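Local coordinates for protein cytochrome c' (Thermochromatium tepidum, PDB 3VRC) that binds a covalently attached heme c, whose iron takes an axial histidine ligand, inside a bundle of four helices and probably serves in electron transfer, at residues M23-A28 with R40-V45; A28-E33 with G105-V110; N44-I49 with T93-L98. One frame throughout, in Å; residues are numbered along the deposited sequence. Where two conformers were deposited one is given.

Contact 1: residues M23-A28 with R40-V45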
loop_
_atom_site.group_PDB
_atom_site.type_symbol
_atom_site.label_atom_id
_atom_site.label_comp_id
_atom_site.label_asym_id
_atom_site.label_seq_id
_atom_site.Cartn_x
_atom_site.Cartn_y
_atom_site.Cartn_z
ATOM N N MET B 23 0.125 -10.281 -0.705
ATOM C CA MET B 23 0.047 -11.608 -0.093
ATOM C C MET B 23 -0.209 -12.657 -1.141
ATOM O O MET B 23 0.418 -13.732 -1.090
ATOM C CB MET B 23 -1.036 -11.650 0.977
ATOM C CG MET B 23 -0.733 -10.827 2.210
ATOM S SD MET B 23 0.535 -11.516 3.277
ATOM C CE MET B 23 -0.364 -12.843 4.068
ATOM N N GLY B 24 -1.107 -12.401 -2.097
ATOM C CA GLY B 24 -1.405 -13.371 -3.111
ATOM C C GLY B 24 -0.209 -13.688 -3.958
ATOM O O GLY B 24 -0.027 -14.850 -4.379
ATOM N N LYS B 25 0.657 -12.704 -4.238
ATOM C CA LYS B 25 1.866 -13.011 -5.003
ATOM C C LYS B 25 2.774 -13.911 -4.194
ATOM O O LYS B 25 3.421 -14.804 -4.790
ATOM C CB LYS B 25 2.616 -11.685 -5.363
ATOM C CG LYS B 25 1.859 -10.827 -6.361
ATOM C CD LYS B 25 2.532 -9.618 -6.950
ATOM C CE LYS B 25 2.431 -8.496 -6.041
ATOM N NZ LYS B 25 3.263 -7.337 -6.450
ATOM N N ILE B 26 2.918 -13.667 -2.902
ATOM C CA ILE B 26 3.779 -14.547 -2.094
ATOM C C ILE B 26 3.246 -15.984 -2.121
ATOM O O ILE B 26 4.015 -16.928 -2.337
ATOM C CB ILE B 26 3.931 -13.999 -0.688
ATOM C CG1 ILE B 26 4.553 -12.610 -0.716
ATOM C CG2 ILE B 26 4.777 -14.982 0.161
ATOM C CD1 ILE B 26 4.577 -11.890 0.633
ATOM N N LYS B 27 1.931 -16.154 -1.945
ATOM C CA LYS B 27 1.340 -17.489 -1.971
ATOM C C LYS B 27 1.660 -18.158 -3.295
ATOM O O LYS B 27 2.070 -19.350 -3.352
ATOM C CB LYS B 27 -0.159 -17.368 -1.781
ATOM C CG LYS B 27 -0.875 -18.702 -1.770
ATOM C CD LYS B 27 -2.324 -18.568 -1.321
ATOM C CE LYS B 27 -3.055 -19.888 -1.090
ATOM N NZ LYS B 27 -3.498 -20.452 -2.402
ATOM N N ALA B 28 1.527 -17.416 -4.396
ATOM C CA ALA B 28 1.775 -17.993 -5.707
ATOM C C ALA B 28 3.184 -18.456 -5.908
ATOM O O ALA B 28 3.449 -19.492 -6.517
ATOM C CB ALA B 28 1.370 -17.029 -6.824
ATOM N N ARG B 40 10.440 -10.605 -2.231
ATOM C CA ARG B 40 10.995 -9.455 -1.489
ATOM C C ARG B 40 10.113 -8.240 -1.663
ATOM O O ARG B 40 9.727 -7.579 -0.699
ATOM C CB ARG B 40 12.412 -9.106 -2.008
ATOM C CG ARG B 40 13.496 -10.012 -1.462
ATOM C CD ARG B 40 14.880 -9.564 -2.015
ATOM N NE ARG B 40 15.944 -10.445 -1.524
ATOM C CZ ARG B 40 16.407 -11.539 -2.132
ATOM N NH1 ARG B 40 16.007 -11.873 -3.370
ATOM N NH2 ARG B 40 17.345 -12.255 -1.532
ATOM N N ALA B 41 9.803 -7.890 -2.902
ATOM C CA ALA B 41 9.033 -6.667 -3.162
ATOM C C ALA B 41 7.642 -6.780 -2.499
ATOM O O ALA B 41 7.142 -5.821 -1.911
ATOM C CB ALA B 41 8.917 -6.453 -4.666
ATOM N N ALA B 42 6.997 -7.926 -2.646
ATOM C CA ALA B 42 5.662 -8.138 -2.083
ATOM C C ALA B 42 5.696 -8.094 -0.567
ATOM O O ALA B 42 4.828 -7.473 0.069
ATOM C CB ALA B 42 5.116 -9.439 -2.571
ATOM N N ALA B 43 6.661 -8.785 0.038
ATOM C CA ALA B 43 6.792 -8.790 1.494
ATOM C C ALA B 43 7.069 -7.392 2.021
ATOM O O ALA B 43 6.583 -7.014 3.084
ATOM C CB ALA B 43 7.905 -9.728 1.915
ATOM N N ASN B 44 7.864 -6.601 1.266
ATOM C CA ASN B 44 8.147 -5.224 1.721
ATOM C C ASN B 44 6.847 -4.395 1.748
ATOM O O ASN B 44 6.731 -3.538 2.639
ATOM C CB ASN B 44 9.174 -4.578 0.808
ATOM C CG ASN B 44 10.564 -5.142 1.014
ATOM O OD1 ASN B 44 10.816 -5.898 1.951
ATOM N ND2 ASN B 44 11.454 -4.744 0.131
ATOM N N VAL B 45 5.959 -4.629 0.805
ATOM C CA VAL B 45 4.670 -3.921 0.841
ATOM C C VAL B 45 3.914 -4.299 2.122
ATOM O O VAL B 45 3.355 -3.436 2.825
ATOM C CB VAL B 45 3.815 -4.221 -0.377
ATOM C CG1 VAL B 45 2.415 -3.653 -0.173
ATOM C CG2 VAL B 45 4.425 -3.638 -1.635
#

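Contact 2: residues A28-E33 with G105-V110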
loop_
_atom_site.group_PDB
_atom_site.type_symbol
_atom_site.label_atom_id
_atom_site.label_comp_id
_atom_site.label_asym_id
_atom_site.label_seq_id
_atom_site.Cartn_x
_atom_site.Cartn_y
_atom_site.Cartn_z
ATOM N N ALA B 28 1.527 -17.416 -4.396
ATOM C CA ALA B 28 1.775 -17.993 -5.707
ATOM C C ALA B 28 3.184 -18.456 -5.908
ATOM O O ALA B 28 3.449 -19.492 -6.517
ATOM C CB ALA B 28 1.370 -17.029 -6.824
ATOM N N ASN B 29 4.136 -17.680 -5.397
ATOM C CA ASN B 29 5.565 -18.044 -5.482
ATOM C C ASN B 29 5.874 -19.257 -4.642
ATOM O O ASN B 29 6.744 -20.059 -5.010
ATOM C CB ASN B 29 6.413 -16.865 -5.049
ATOM C CG ASN B 29 6.635 -15.882 -6.187
ATOM O OD1 ASN B 29 7.531 -16.073 -7.005
ATOM N ND2 ASN B 29 5.818 -14.833 -6.275
ATOM N N LEU B 30 5.268 -19.374 -3.456
ATOM C CA LEU B 30 5.472 -20.562 -2.651
ATOM C C LEU B 30 4.901 -21.800 -3.282
ATOM O O LEU B 30 5.547 -22.893 -3.147
ATOM C CB LEU B 30 4.886 -20.325 -1.244
ATOM C CG LEU B 30 5.604 -19.315 -0.381
ATOM C CD1 LEU B 30 4.774 -18.967 0.831
ATOM C CD2 LEU B 30 7.045 -19.722 -0.017
ATOM N N GLU B 31 3.751 -21.710 -3.931
ATOM C CA GLU B 31 3.059 -22.864 -4.477
ATOM C C GLU B 31 3.643 -23.305 -5.791
ATOM O O GLU B 31 3.463 -24.415 -6.156
ATOM C CB GLU B 31 1.575 -22.537 -4.577
ATOM C CG GLU B 31 1.008 -22.453 -3.158
ATOM C CD GLU B 31 -0.476 -22.160 -3.012
ATOM O OE1 GLU B 31 -1.111 -21.758 -4.014
ATOM O OE2 GLU B 31 -0.984 -22.337 -1.861
ATOM N N GLY B 32 4.322 -22.460 -6.515
ATOM C CA GLY B 32 4.881 -22.746 -7.810
ATOM C C GLY B 32 6.361 -22.471 -7.834
ATOM O O GLY B 32 7.084 -22.761 -6.904
ATOM N N GLU B 33 6.832 -21.868 -8.925
ATOM C CA GLU B 33 8.212 -21.467 -9.056
ATOM C C GLU B 33 8.436 -20.248 -8.177
ATOM O O GLU B 33 7.652 -19.287 -8.202
ATOM C CB GLU B 33 8.585 -21.116 -10.499
ATOM C CG GLU B 33 10.106 -20.931 -10.614
ATOM C CD GLU B 33 10.676 -21.090 -12.030
ATOM O OE1 GLU B 33 9.946 -21.281 -13.026
ATOM O OE2 GLU B 33 11.918 -21.056 -12.178
ATOM N N GLY B 105 16.002 -14.701 0.732
ATOM C CA GLY B 105 15.827 -15.395 -0.528
ATOM C C GLY B 105 15.472 -16.884 -0.428
ATOM O O GLY B 105 15.466 -17.562 -1.448
ATOM N N GLU B 106 15.152 -17.353 0.777
ATOM C CA GLU B 106 14.915 -18.785 1.013
ATOM C C GLU B 106 13.435 -19.074 1.200
ATOM O O GLU B 106 12.770 -18.607 2.168
ATOM C CB GLU B 106 15.692 -19.275 2.214
ATOM C CG GLU B 106 17.187 -19.036 2.060
ATOM C CD GLU B 106 17.864 -19.816 0.918
ATOM O OE1 GLU B 106 17.425 -20.949 0.612
ATOM O OE2 GLU B 106 18.832 -19.254 0.278
ATOM N N ALA B 107 12.835 -19.795 0.251
ATOM C CA ALA B 107 11.437 -20.093 0.252
ATOM C C ALA B 107 10.914 -20.679 1.574
ATOM O O ALA B 107 9.828 -20.299 2.012
ATOM C CB ALA B 107 11.049 -20.998 -0.938
ATOM N N ASN B 108 11.645 -21.598 2.194
ATOM C CA ASN B 108 11.233 -22.217 3.438
ATOM C C ASN B 108 11.021 -21.221 4.564
ATOM O O ASN B 108 10.063 -21.325 5.381
ATOM C CB ASN B 108 12.212 -23.349 3.844
ATOM C CG ASN B 108 13.694 -22.939 3.983
ATOM O OD1 ASN B 108 14.128 -21.823 3.658
ATOM N ND2 ASN B 108 14.505 -23.887 4.470
ATOM N N ALA B 109 11.908 -20.241 4.677
ATOM C CA ALA B 109 11.783 -19.244 5.714
ATOM C C ALA B 109 10.563 -18.374 5.467
ATOM O O ALA B 109 9.830 -17.996 6.370
ATOM C CB ALA B 109 13.037 -18.379 5.754
ATOM N N VAL B 110 10.369 -18.013 4.192
ATOM C CA VAL B 110 9.197 -17.262 3.821
ATOM C C VAL B 110 7.936 -18.043 4.077
ATOM O O VAL B 110 6.951 -17.463 4.546
ATOM C CB VAL B 110 9.327 -16.783 2.361
ATOM C CG1 VAL B 110 7.991 -16.233 1.826
ATOM C CG2 VAL B 110 10.423 -15.731 2.259
#

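Contact 3: residues N44-I49 with T93-L98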
loop_
_atom_site.group_PDB
_atom_site.type_symbol
_atom_site.label_atom_id
_atom_site.label_comp_id
_atom_site.label_asym_id
_atom_site.label_seq_id
_atom_site.Cartn_x
_atom_site.Cartn_y
_atom_site.Cartn_z
ATOM N N ASN B 44 7.864 -6.601 1.266
ATOM C CA ASN B 44 8.147 -5.224 1.721
ATOM C C ASN B 44 6.847 -4.395 1.748
ATOM O O ASN B 44 6.731 -3.538 2.639
ATOM C CB ASN B 44 9.174 -4.578 0.808
ATOM C CG ASN B 44 10.564 -5.142 1.014
ATOM O OD1 ASN B 44 10.816 -5.898 1.951
ATOM N ND2 ASN B 44 11.454 -4.744 0.131
ATOM N N VAL B 45 5.959 -4.629 0.805
ATOM C CA VAL B 45 4.670 -3.921 0.841
ATOM C C VAL B 45 3.914 -4.299 2.122
ATOM O O VAL B 45 3.355 -3.436 2.825
ATOM C CB VAL B 45 3.815 -4.221 -0.377
ATOM C CG1 VAL B 45 2.415 -3.653 -0.173
ATOM C CG2 VAL B 45 4.425 -3.638 -1.635
ATOM N N VAL B 46 3.819 -5.597 2.411
ATOM C CA VAL B 46 3.038 -6.019 3.570
ATOM C C VAL B 46 3.618 -5.464 4.816
ATOM O O VAL B 46 2.891 -4.932 5.683
ATOM C CB VAL B 46 2.880 -7.569 3.570
ATOM C CG1 VAL B 46 2.084 -8.000 4.817
ATOM C CG2 VAL B 46 2.222 -8.071 2.336
ATOM N N ALA B 47 4.955 -5.532 4.983
ATOM C CA ALA B 47 5.606 -4.963 6.130
ATOM C C ALA B 47 5.351 -3.475 6.252
ATOM O O ALA B 47 5.064 -2.948 7.359
ATOM C CB ALA B 47 7.085 -5.247 6.090
ATOM N N ALA B 48 5.492 -2.752 5.160
ATOM C CA ALA B 48 5.352 -1.297 5.219
ATOM C C ALA B 48 3.893 -0.925 5.589
ATOM O O ALA B 48 3.683 -0.059 6.466
ATOM C CB ALA B 48 5.771 -0.633 3.921
ATOM N N ILE B 49 2.937 -1.501 4.908
ATOM C CA ILE B 49 1.541 -1.137 5.184
ATOM C C ILE B 49 1.132 -1.553 6.592
ATOM O O ILE B 49 0.474 -0.778 7.308
ATOM C CB ILE B 49 0.612 -1.688 4.137
ATOM C CG1 ILE B 49 0.937 -1.063 2.753
ATOM C CG2 ILE B 49 -0.865 -1.457 4.547
ATOM C CD1 ILE B 49 0.064 -1.551 1.634
ATOM N N THR B 93 4.451 -6.947 13.568
ATOM C CA THR B 93 5.634 -7.737 13.929
ATOM C C THR B 93 5.761 -8.900 12.971
ATOM O O THR B 93 6.896 -9.180 12.446
ATOM C CB THR B 93 5.471 -8.244 15.365
ATOM O OG1 THR B 93 5.417 -7.076 16.206
ATOM C CG2 THR B 93 6.581 -9.245 15.764
ATOM N N ALA B 94 4.697 -9.632 12.678
ATOM C CA ALA B 94 4.761 -10.783 11.771
ATOM C C ALA B 94 5.160 -10.301 10.385
ATOM O O ALA B 94 5.952 -10.975 9.689
ATOM C CB ALA B 94 3.444 -11.533 11.737
ATOM N N ALA B 95 4.633 -9.158 9.956
ATOM C CA ALA B 95 4.927 -8.675 8.580
ATOM C C ALA B 95 6.387 -8.265 8.492
ATOM O O ALA B 95 7.034 -8.538 7.452
ATOM C CB ALA B 95 4.021 -7.517 8.264
ATOM N N ASN B 96 6.945 -7.624 9.489
ATOM C CA ASN B 96 8.377 -7.348 9.487
ATOM C C ASN B 96 9.201 -8.644 9.406
ATOM O O ASN B 96 10.184 -8.736 8.636
ATOM C CB ASN B 96 8.777 -6.546 10.676
ATOM C CG ASN B 96 8.424 -5.071 10.495
ATOM O OD1 ASN B 96 8.324 -4.560 9.392
ATOM N ND2 ASN B 96 8.366 -4.374 11.598
ATOM N N ALA B 97 8.767 -9.683 10.125
ATOM C CA ALA B 97 9.472 -10.967 10.016
ATOM C C ALA B 97 9.363 -11.595 8.637
ATOM O O ALA B 97 10.321 -12.248 8.187
ATOM C CB ALA B 97 8.966 -11.898 11.128
ATOM N N LEU B 98 8.250 -11.398 7.962
ATOM C CA LEU B 98 8.112 -11.855 6.591
ATOM C C LEU B 98 9.051 -11.119 5.648
ATOM O O LEU B 98 9.685 -11.737 4.789
ATOM C CB LEU B 98 6.648 -11.695 6.196
ATOM C CG LEU B 98 6.316 -12.004 4.728
ATOM C CD1 LEU B 98 6.728 -13.419 4.347
ATOM C CD2 LEU B 98 4.831 -11.715 4.484
HETATM O O HOH W 1 8.388 -2.098 8.007
#

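Contact 1: residues M23-A28 with R40-V45
I26 lays its ethyl arm against A42 and A43, and this apolar packing carries the contact. CG1 of I26 lies 3.7 Å from CB of A42, and CD1 of I26 goes on past that methyl to 3.8 Å from N of A43 and 4.2 Å from CB of A43. The arm takes this course because CG1 stands anti to the carbonyl carbon (chi1 -60°) and the chain then runs on extended to CD1. Isoleucine suits the place: one branch reaches the neighbouring helix, while CG2, anti to the backbone N, is left to pack on V110 of helix 107-128. Alanine suits the other side, since a lone methyl at A42 lets the terminal carbon of I26 come down on the backbone N of the next residue, A43.

A looser apolar edge is made by K25, whose CB is 4.4 Å from CB of A42. Its ammonium end belongs to other partners: it forms a cation-pi contact with W21 and a weak hydrogen bond to OD1 of N22, so the lysine lends this contact mainly its aliphatic root.

At the backbone level, the segments 23-28 and 40-45 run roughly antiparallel, their axes approaching to 8.7 Å at 144°, and I26 faces A42. L98 of helix 81-103 also packs on I26 and A43, and M23 touches the heme. The chemistry is therefore that of a hydrophobic bundle interior, in which shape and the exclusion of water, rather than directed polar bonds, join the first two long helices of the cytochrome c' fold.

Contact 2: residues A28-E33 with G105-V110
L30, on the last turn of helix 5-31, meets A107 and V110 at the start of helix 107-128 through a single methyl, CD2. The residue ahead of it, N29, turns to other partners: its OD1 accepts from the backbone N of N35 and its ND2 donates to O of K25 and OE1 of Q38, an asparagine stitching the helix end to the chain that follows.

At L30 itself, CD2 comes within 3.5 Å of O of A107, a van der Waals approach to a carbonyl, and is 4.3 Å from CB of the same residue. One turn on, CG1 of V110 is 4.1 Å from CD2 of L30. That valine methyl stands anti to its backbone N (chi1 168°), which directs it at the leucine. A107, with its small side chain, lets L30 settle close to the backbone, whereas the branched V110 also packs on L98 and A102 of helix 81-103.

After E31, which pairs with K27 in a salt bridge, G32 leaves the helical conformation. The contact thus joins helices 5-31 and 107-128 near one end of the bundle through aliphatic groups and one carbonyl approach, and its hold rests on packing and dispersion.

Contact 3: residues N44-I49 with T93-L98
A47 and A95 bring helices 36-50 and 81-103 close together: their CA atoms are 4.5 Å apart and the axes of segments 44-49 and 93-98 approach to 7.9 Å. Each methyl rests on the other's backbone more than on the other methyl. CB of A95 is 3.7 Å from CA of A47, and CB of A47 is 3.6 Å from O of A95, while the two CB atoms stay 4.4 Å apart. Alanine suits both positions because a side chain of one carbon lets helix meet helix, main chain against main chain.

Flanking this pair on the inner side, V46 sets CG1 4.0 Å from CB of A95. With CG1 anti to the backbone N (chi1 179°) it is aimed at A95, while CG2 packs on SD of M23; the valine lies about 4 Å from the heme at nearest atoms, where a compact apolar branch is well placed. On the solvent side, N96 extends its amide so that OD1 lies beside CB of A47. A water donates a 2.8 Å hydrogen bond to OD1 of N96 and a longer, weak one to O of A47, so the water makes at most a weak bridge between the helices. N51 adds its ND2 as a further donor to O of A47 and packs against N96.

Farther out, L98 points toward helix 36-50 and packs on V110, A113 and V117 of helix 107-128, backing the alanine seam from the bundle interior. V45, A48 and I49 instead pack against the second subunit, on S52, V45 and F18 of that chain respectively. The seam thus grades from apolar near the heme to hydrated outside: methyl groups set the close spacing, with a weak water bridge at the surface.

The three contacts tie together all four long helices of the bundle. Contact 1 joins helix 5-31 to helix 36-50, contact 2 joins helix 5-31 to helix 107-128, and contact 3 joins helix 36-50 to helix 81-103. Contacts 1 and 2 share A28, and contacts 1 and 3 share N44 and V45; each pair has centres about 10 Å apart, against about 16 Å between contacts 2 and 3. Along the chain, the segments of contacts 1 and 2 alternate, and contact 3 is nested within the loop closed by contact 2. I26, V110 and L98 meet one another, forming a continuous core. Together the contacts lock the four helices of the heme-binding bundle; contacts 1 and 3 also touch the second subunit.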